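Local structure of putative superoxide reductase (Thermotoga maritima, 3QZB) at residues D23-A35 with Q46-P58. The protein probably reduces superoxide to hydrogen peroxide at an iron centre, using electrons delivered by rubredoxin. Residues are numbered along the deposited sequence; the frame is centred on the assembly and turned at random.
Sequences DFKKEKHVPVIEA and QIVVTVGKEIPHP. With FE (Fe (III) ion), chain B.
His-29 and His-57 meet at the iron, each giving NE2 to the metal at 2.2 Å, with ring planes 70° apart; His-63, Cys-127 and His-130 complete the site. The His-29 ring is steadied by Glu-27, whose OE2 accepts hydrogen bonds from His-29 ND1 (2.7 Å, from above the carboxylate plane) and from His-29 N (through the anti lone pair). His-57 ND1 bonds in turn to Pro-58 O, which, with the iron bond at NE2, fixes the rotation of that ring. Backbone bonds join antiparallel Val-32 to Thr-50 and Glu-34 to Val-48, Glu-34 N reaching Val-48 O at 2.8 Å. One water bridges Lys-28 O, Val-30 O and Gly-52 N. A salt bridge, its hydrogen bond weak at 3.4 Å, links Glu-34 OE2 to Lys-53 NZ, and another water also joins them. Among apolar contacts, Phe-24 CE2, at the ring edge, lies 3.4 Å from Glu-54 CG in one of two modelled conformers of Glu-54; an alanine here would probably open a gap beside that CG and take away the ring face on which Lys-25 CG lies. Ile-55 CD1 packs on the Lys-26 backbone. Strand 31-34 edges a three-stranded sheet, with 44-51 between it and 103-115, while Pro-31 and Ile-33 face strands 119-127 and 131-141 across the immunoglobulin-like sandwich.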
ATOM      1  N   ASP A  23     -24.992   8.533   6.145  1.00 14.01           N
ATOM      2  CA  ASP A  23     -24.966   8.990   7.527  1.00 12.66           C
ATOM      3  C   ASP A  23     -24.393   7.923   8.425  1.00 10.49           C
ATOM      4  O   ASP A  23     -24.944   6.846   8.539  1.00  9.80           O
ATOM      5  CB  ASP A  23     -26.427   9.207   7.919  1.00 15.66           C
ATOM      6  CG  ASP A  23     -26.613   9.830   9.284  1.00 16.10           C
ATOM      7  OD1 ASP A  23     -25.643   9.926  10.060  1.00 14.56           O
ATOM      8  OD2 ASP A  23     -27.768  10.262   9.555  1.00 22.09           O
ATOM      9  N   PHE A  24     -23.295   8.224   9.099  1.00 10.83           N
ATOM     10  CA  PHE A  24     -22.660   7.238   9.986  1.00 10.25           C
ATOM     11  C   PHE A  24     -23.551   6.772  11.136  1.00  9.44           C
ATOM     12  O   PHE A  24     -23.331   5.711  11.701  1.00 11.16           O
ATOM     13  CB  PHE A  24     -21.314   7.746  10.517  1.00 10.54           C
ATOM     14  CG  PHE A  24     -21.420   8.768  11.611  1.00 11.50           C
ATOM     15  CD1 PHE A  24     -21.561  10.108  11.321  1.00 14.70           C
ATOM     16  CD2 PHE A  24     -21.430   8.365  12.951  1.00 15.10           C
ATOM     17  CE1 PHE A  24     -21.652  11.049  12.330  1.00 18.76           C
ATOM     18  CE2 PHE A  24     -21.552   9.313  13.970  1.00 19.48           C
ATOM     19  CZ  PHE A  24     -21.650  10.638  13.664  1.00 18.93           C
ATOM     20  N   LYS A  25     -24.572   7.570  11.463  1.00 11.33           N
ATOM     21  CA  LYS A  25     -25.532   7.146  12.474  1.00 11.98           C
ATOM     22  C   LYS A  25     -26.473   6.053  11.972  1.00 10.86           C
ATOM     23  O   LYS A  25     -27.195   5.453  12.767  1.00 13.22           O
ATOM     24  CB  LYS A  25     -26.333   8.352  12.996  1.00 12.78           C
ATOM     25  CG  LYS A  25     -25.435   9.348  13.711  1.00 16.14           C
ATOM     26  CD  LYS A  25     -26.153  10.552  14.324  1.00 18.91           C
ATOM     27  CE  LYS A  25     -25.127  11.367  15.152  1.00 22.21           C
ATOM     28  NZ  LYS A  25     -25.714  12.516  15.915  1.00 31.03           N
ATOM     29  N   LYS A  26     -26.504   5.824  10.654  1.00 11.09           N
ATOM     30  CA  LYS A  26     -27.368   4.832  10.028  1.00 11.41           C
ATOM     31  C   LYS A  26     -26.587   3.729   9.341  1.00 10.55           C
ATOM     32  O   LYS A  26     -27.156   2.698   9.054  1.00 15.42           O
ATOM     33  CB  LYS A  26     -28.253   5.523   8.990  1.00 12.96           C
ATOM     34  CG  LYS A  26     -29.224   6.520   9.650  1.00 19.15           C
ATOM     35  CD  LYS A  26     -30.141   7.290   8.705  1.00 24.21           C
ATOM     36  CE  LYS A  26     -31.067   8.258   9.518  1.00 30.56           C
ATOM     37  NZ  LYS A  26     -31.966   9.126   8.677  1.00 37.59           N
ATOM     38  N   GLU A  27     -25.309   3.935   9.045  1.00 10.82           N
ATOM     39  CA  GLU A  27     -24.542   3.090   8.134  1.00  9.37           C
ATOM     40  C   GLU A  27     -23.148   2.843   8.710  1.00  9.29           C
ATOM     41  O   GLU A  27     -22.325   3.779   8.797  1.00 10.14           O
ATOM     42  CB  GLU A  27     -24.478   3.734   6.754  1.00 10.72           C
ATOM     43  CG  GLU A  27     -23.567   3.002   5.757  1.00 11.47           C
ATOM     44  CD  GLU A  27     -23.869   1.516   5.596  1.00  9.28           C
ATOM     45  OE1 GLU A  27     -24.969   1.214   5.029  1.00 12.88           O
ATOM     46  OE2 GLU A  27     -23.041   0.715   6.028  1.00  9.07           O
ATOM     47  N   LYS A  28     -22.855   1.595   9.103  1.00  8.72           N
ATOM     48  CA  LYS A  28     -21.600   1.218   9.702  1.00  8.79           C
ATOM     49  C   LYS A  28     -20.390   1.508   8.808  1.00  8.17           C
ATOM     50  O   LYS A  28     -19.291   1.665   9.339  1.00  9.32           O
ATOM     51  CB  LYS A  28     -21.618  -0.257  10.062  1.00  8.77           C
ATOM     52  CG  LYS A  28     -21.701  -1.219   8.901  1.00  9.32           C
ATOM     53  CD  LYS A  28     -21.674  -2.687   9.260  1.00 11.34           C
ATOM     54  CE  LYS A  28     -22.767  -3.179  10.086  1.00 13.66           C
ATOM     55  NZ  LYS A  28     -24.009  -3.095   9.291  1.00 16.80           N
ATOM     56  N   HIS A  29     -20.541   1.515   7.489  1.00  7.37           N
ATOM     57  CA  HIS A  29     -19.404   1.631   6.620  1.00  6.11           C
ATOM     58  C   HIS A  29     -18.843   3.040   6.466  1.00  6.72           C
ATOM     59  O   HIS A  29     -17.757   3.186   5.896  1.00  7.81           O
ATOM     60  CB  HIS A  29     -19.745   1.095   5.236  1.00  7.44           C
ATOM     61  CG  HIS A  29     -19.883  -0.378   5.160  1.00  6.77           C
ATOM     62  ND1 HIS A  29     -21.098  -1.035   5.187  1.00  8.02           N
ATOM     63  CD2 HIS A  29     -18.931  -1.327   5.122  1.00  6.16           C
ATOM     64  CE1 HIS A  29     -20.840  -2.340   5.113  1.00  7.47           C
ATOM     65  NE2 HIS A  29     -19.535  -2.543   5.109  1.00  6.79           N
ATOM     66  N   VAL A  30     -19.520   4.057   6.954  1.00  8.11           N
ATOM     67  CA  VAL A  30     -19.079   5.428   6.683  1.00  8.22           C
ATOM     68  C   VAL A  30     -17.768   5.699   7.446  1.00  8.24           C
ATOM     69  O   VAL A  30     -17.696   5.523   8.678  1.00  9.13           O
ATOM     70  CB  VAL A  30     -20.141   6.441   7.101  1.00  9.73           C
ATOM     71  CG1 VAL A  30     -19.580   7.854   6.924  1.00 12.60           C
ATOM     72  CG2 VAL A  30     -21.460   6.201   6.317  1.00 12.20           C
ATOM     73  N   PRO A  31     -16.724   6.203   6.751  1.00  7.27           N
ATOM     74  CA  PRO A  31     -15.490   6.583   7.484  1.00  7.73           C
ATOM     75  C   PRO A  31     -15.725   7.945   8.125  1.00  9.31           C
ATOM     76  O   PRO A  31     -16.090   8.892   7.429  1.00 14.41           O
ATOM     77  CB  PRO A  31     -14.434   6.589   6.388  1.00  7.85           C
ATOM     78  CG  PRO A  31     -15.167   6.962   5.146  1.00  8.78           C
ATOM     79  CD  PRO A  31     -16.562   6.322   5.294  1.00  7.18           C
ATOM     80  N   VAL A  32     -15.551   8.030   9.429  1.00  6.45           N
ATOM     81  CA  VAL A  32     -15.833   9.229  10.180  1.00  6.98           C
ATOM     82  C   VAL A  32     -14.535   9.972  10.519  1.00  6.81           C
ATOM     83  O   VAL A  32     -13.629   9.386  11.105  1.00  6.94           O
ATOM     84  CB  VAL A  32     -16.615   8.940  11.461  1.00  7.94           C
ATOM     85  CG1 VAL A  32     -16.853  10.245  12.249  1.00  9.47           C
ATOM     86  CG2 VAL A  32     -17.952   8.240  11.106  1.00 10.99           C
ATOM     87  N   ILE A  33     -14.448  11.222  10.064  1.00  7.57           N
ATOM     88  CA  ILE A  33     -13.278  12.083  10.264  1.00  7.14           C
ATOM     89  C   ILE A  33     -13.420  12.860  11.574  1.00  7.19           C
ATOM     90  O   ILE A  33     -14.487  13.457  11.819  1.00  9.08           O
ATOM     91  CB  ILE A  33     -13.180  13.098   9.120  1.00  8.07           C
ATOM     92  CG1 ILE A  33     -12.929  12.399   7.770  1.00  8.39           C
ATOM     93  CG2 ILE A  33     -11.996  14.081   9.397  1.00  8.76           C
ATOM     94  CD1 ILE A  33     -13.277  13.254   6.563  1.00  9.54           C
ATOM     95  N   GLU A  34     -12.370  12.866  12.376  1.00  7.20           N
ATOM     96  CA  GLU A  34     -12.243  13.781  13.516  1.00  7.71           C
ATOM     97  C   GLU A  34     -10.990  14.618  13.282  1.00  7.13           C
ATOM     98  O   GLU A  34      -9.891  14.093  13.230  1.00  8.53           O
ATOM     99  CB  GLU A  34     -12.110  13.008  14.790  1.00  9.17           C
ATOM    100  CG  GLU A  34     -13.340  12.194  15.107  1.00 15.24           C
ATOM    101  CD  GLU A  34     -13.125  11.297  16.312  1.00 20.79           C
ATOM    102  OE1 GLU A  34     -13.178  11.809  17.460  1.00 28.29           O
ATOM    103  OE2 GLU A  34     -12.900  10.090  16.154  1.00 21.07           O
ATOM    104  N   ALA A  35     -11.196  15.914  13.136  1.00  8.86           N
ATOM    105  CA  ALA A  35     -10.084  16.845  12.893  1.00  8.61           C
ATOM    106  C   ALA A  35     -10.566  18.208  13.381  1.00  8.54           C
ATOM    107  O   ALA A  35     -11.750  18.499  13.309  1.00  9.38           O
ATOM    108  CB  ALA A  35      -9.740  16.903  11.382  1.00 10.82           C
ATOM    109  N   GLN A  46      -3.752  16.446  14.165  1.00  7.90           N
ATOM    110  CA  GLN A  46      -4.210  15.074  14.293  1.00  8.15           C
ATOM    111  C   GLN A  46      -5.498  14.883  13.511  1.00  7.24           C
ATOM    112  O   GLN A  46      -6.467  15.596  13.732  1.00  9.60           O
ATOM    113  CB  GLN A  46      -4.494  14.764  15.744  1.00 11.01           C
ATOM    114  CG  GLN A  46      -3.471  15.122  16.753  1.00 15.95           C
ATOM    115  CD  GLN A  46      -2.251  14.312  16.634  1.00 15.48           C
ATOM    116  OE1 GLN A  46      -1.116  14.871  16.521  1.00 21.03           O
ATOM    117  NE2 GLN A  46      -2.380  13.012  16.691  1.00 15.18           N
ATOM    118  N   ILE A  47      -5.510  13.908  12.610  1.00  7.16           N
ATOM    119  CA  ILE A  47      -6.701  13.468  11.921  1.00  7.43           C
ATOM    120  C   ILE A  47      -6.952  12.002  12.259  1.00  6.65           C
ATOM    121  O   ILE A  47      -6.121  11.139  12.028  1.00  7.50           O
ATOM    122  CB  ILE A  47      -6.567  13.621  10.393  1.00  7.16           C
ATOM    123  CG1 ILE A  47      -6.259  15.063   9.994  1.00  9.24           C
ATOM    124  CG2 ILE A  47      -7.824  13.114   9.688  1.00  8.27           C
ATOM    125  CD1 ILE A  47      -5.911  15.207   8.478  1.00 10.42           C
ATOM    126  N   VAL A  48      -8.106  11.781  12.908  1.00  7.32           N
ATOM    127  CA  VAL A  48      -8.542  10.411  13.223  1.00  6.33           C
ATOM    128  C   VAL A  48      -9.623  10.044  12.222  1.00  6.60           C
ATOM    129  O   VAL A  48     -10.548  10.823  11.947  1.00  8.72           O
ATOM    130  CB  VAL A  48      -9.084  10.288  14.661  1.00  7.96           C
ATOM    131  CG1 VAL A  48      -9.333   8.808  14.996  1.00  9.70           C
ATOM    132  CG2 VAL A  48      -8.119  10.895  15.662  1.00 10.59           C
ATOM    133  N   VAL A  49      -9.511   8.838  11.655  1.00  6.37           N
ATOM    134  CA  VAL A  49     -10.586   8.326  10.785  1.00  5.49           C
ATOM    135  C   VAL A  49     -10.940   6.915  11.285  1.00  5.89           C
ATOM    136  O   VAL A  49     -10.062   6.107  11.543  1.00  6.42           O
ATOM    137  CB  VAL A  49     -10.198   8.278   9.314  1.00  6.21           C
ATOM    138  CG1 VAL A  49     -11.403   7.901   8.478  1.00  7.35           C
ATOM    139  CG2 VAL A  49      -9.594   9.601   8.840  1.00  8.70           C
ATOM    140  N   THR A  50     -12.245   6.689  11.461  1.00  6.30           N
ATOM    141  CA  THR A  50     -12.759   5.434  12.023  1.00  6.60           C
ATOM    142  C   THR A  50     -13.926   4.929  11.203  1.00  7.05           C
ATOM    143  O   THR A  50     -14.849   5.662  10.908  1.00  8.90           O
ATOM    144  CB  THR A  50     -13.247   5.675  13.463  1.00  7.82           C
ATOM    145  OG1 THR A  50     -12.215   6.331  14.226  1.00 10.52           O
ATOM    146  CG2 THR A  50     -13.651   4.379  14.152  1.00 10.98           C
ATOM    147  N   VAL A  51     -13.880   3.658  10.825  1.00  6.69           N
ATOM    148  CA  VAL A  51     -15.083   2.983  10.253  1.00  6.31           C
ATOM    149  C   VAL A  51     -15.671   2.153  11.413  1.00  6.61           C
ATOM    150  O   VAL A  51     -14.975   1.522  12.161  1.00  7.67           O
ATOM    151  CB  VAL A  51     -14.699   2.098   9.056  1.00  7.07           C
ATOM    152  CG1 VAL A  51     -15.907   1.312   8.535  1.00  8.24           C
ATOM    153  CG2 VAL A  51     -14.101   2.960   7.924  1.00  9.40           C
ATOM    154  N   GLY A  52     -16.990   2.192  11.489  1.00 10.74           N
ATOM    155  CA  GLY A  52     -17.718   1.413  12.476  1.00 11.41           C
ATOM    156  C   GLY A  52     -17.732   2.204  13.729  1.00 14.17           C
ATOM    157  O   GLY A  52     -17.735   1.620  14.781  1.00 18.08           O
ATOM    158  N   LYS A  53     -17.717   3.537  13.585  1.00 15.65           N
ATOM    159  CA  LYS A  53     -17.593   4.491  14.661  1.00 17.23           C
ATOM    160  C   LYS A  53     -18.718   4.398  15.710  1.00 17.32           C
ATOM    161  O   LYS A  53     -18.470   4.266  16.903  1.00 19.73           O
ATOM    162  CB  LYS A  53     -17.518   5.910  14.081  1.00 19.38           C
ATOM    163  CG  LYS A  53     -17.489   7.017  15.073  1.00 26.48           C
ATOM    164  CD  LYS A  53     -16.221   7.016  15.895  1.00 27.03           C
ATOM    165  CE  LYS A  53     -16.165   8.300  16.757  1.00 36.48           C
ATOM    166  NZ  LYS A  53     -15.156   8.225  17.839  1.00 40.70           N
ATOM    167  N   GLU A  54     -19.939   4.472  15.224  0.50 12.44           N
ATOM    168  CA  GLU A  54     -21.138   4.365  16.029  0.50 11.39           C
ATOM    169  C   GLU A  54     -21.776   3.009  15.892  0.50 11.76           C
ATOM    170  O   GLU A  54     -22.216   2.451  16.885  0.50 15.49           O
ATOM    171  CB  GLU A  54     -22.088   5.428  15.571  0.50 16.42           C
ATOM    172  CG  GLU A  54     -21.776   6.777  16.164  0.50 22.50           C
ATOM    173  CD  GLU A  54     -22.618   7.093  17.371  0.50 26.32           C
ATOM    174  OE1 GLU A  54     -22.608   6.298  18.333  0.50 32.32           O
ATOM    175  OE2 GLU A  54     -23.310   8.124  17.358  0.50 26.61           O
ATOM    176  N   ILE A  55     -21.879   2.503  14.674  1.00  8.79           N
ATOM    177  CA  ILE A  55     -22.435   1.184  14.411  1.00  8.79           C
ATOM    178  C   ILE A  55     -21.273   0.274  14.080  1.00  7.78           C
ATOM    179  O   ILE A  55     -20.572   0.501  13.100  1.00  9.06           O
ATOM    180  CB  ILE A  55     -23.439   1.157  13.234  1.00  9.76           C
ATOM    181  CG1 ILE A  55     -24.579   2.146  13.492  1.00 12.24           C
ATOM    182  CG2 ILE A  55     -23.975  -0.280  13.060  1.00 10.02           C
ATOM    183  CD1 ILE A  55     -25.494   2.362  12.357  1.00 17.51           C
ATOM    184  N   PRO A  56     -21.058  -0.781  14.847  1.00 11.26           N
ATOM    185  CA  PRO A  56     -19.882  -1.595  14.661  1.00 14.38           C
ATOM    186  C   PRO A  56     -19.850  -2.325  13.305  1.00 10.72           C
ATOM    187  O   PRO A  56     -20.887  -2.705  12.750  1.00 11.95           O
ATOM    188  CB  PRO A  56     -19.962  -2.615  15.785  1.00 16.47           C
ATOM    189  CG  PRO A  56     -21.115  -2.327  16.602  1.00 18.35           C
ATOM    190  CD  PRO A  56     -21.843  -1.166  16.065  1.00 14.54           C
ATOM    191  N   HIS A  57     -18.627  -2.496  12.797  1.00  9.94           N
ATOM    192  CA  HIS A  57     -18.419  -3.287  11.599  1.00  9.49           C
ATOM    193  C   HIS A  57     -17.665  -4.549  11.987  1.00  8.37           C
ATOM    194  O   HIS A  57     -16.723  -4.502  12.771  1.00  8.41           O
ATOM    195  CB  HIS A  57     -17.650  -2.489  10.519  1.00  8.94           C
ATOM    196  CG  HIS A  57     -17.580  -3.191   9.183  1.00  8.68           C
ATOM    197  ND1 HIS A  57     -16.712  -4.244   8.954  1.00  7.14           N
ATOM    198  CD2 HIS A  57     -18.277  -3.021   8.024  1.00  7.94           C
ATOM    199  CE1 HIS A  57     -16.888  -4.698   7.721  1.00  6.37           C
ATOM    200  NE2 HIS A  57     -17.828  -3.991   7.133  1.00  6.68           N
ATOM    201  N   PRO A  58     -18.031  -5.709  11.385  1.00  8.46           N
ATOM    202  CA  PRO A  58     -17.267  -6.932  11.640  1.00  7.81           C
ATOM    203  C   PRO A  58     -15.795  -6.854  11.330  1.00  7.86           C
ATOM    204  O   PRO A  58     -15.360  -6.027  10.475  1.00  7.86           O
ATOM    205  CB  PRO A  58     -17.961  -7.956  10.718  1.00 10.85           C
ATOM    206  CG  PRO A  58     -19.350  -7.452  10.567  1.00 10.70           C
ATOM    207  CD  PRO A  58     -19.195  -5.946  10.518  1.00  9.48           C
TER
HETATM  208 FE    FE B 132     -18.624  -4.501   5.118  1.00  5.79          FE
HETATM  209  O   HOH W   1     -21.064   4.339  12.373  1.00 12.04           O
HETATM  210  O   HOH W   2     -18.982   4.147  10.558  1.00  9.74           O
HETATM  211  O   HOH W   3     -12.885   9.005  13.803  1.00 13.20           O
HETATM  212  O   HOH W   4      -8.318  15.050  15.847  1.00 20.29           O
HETATM  213  O   HOH W   5     -12.112   8.472  17.964  1.00 28.33           O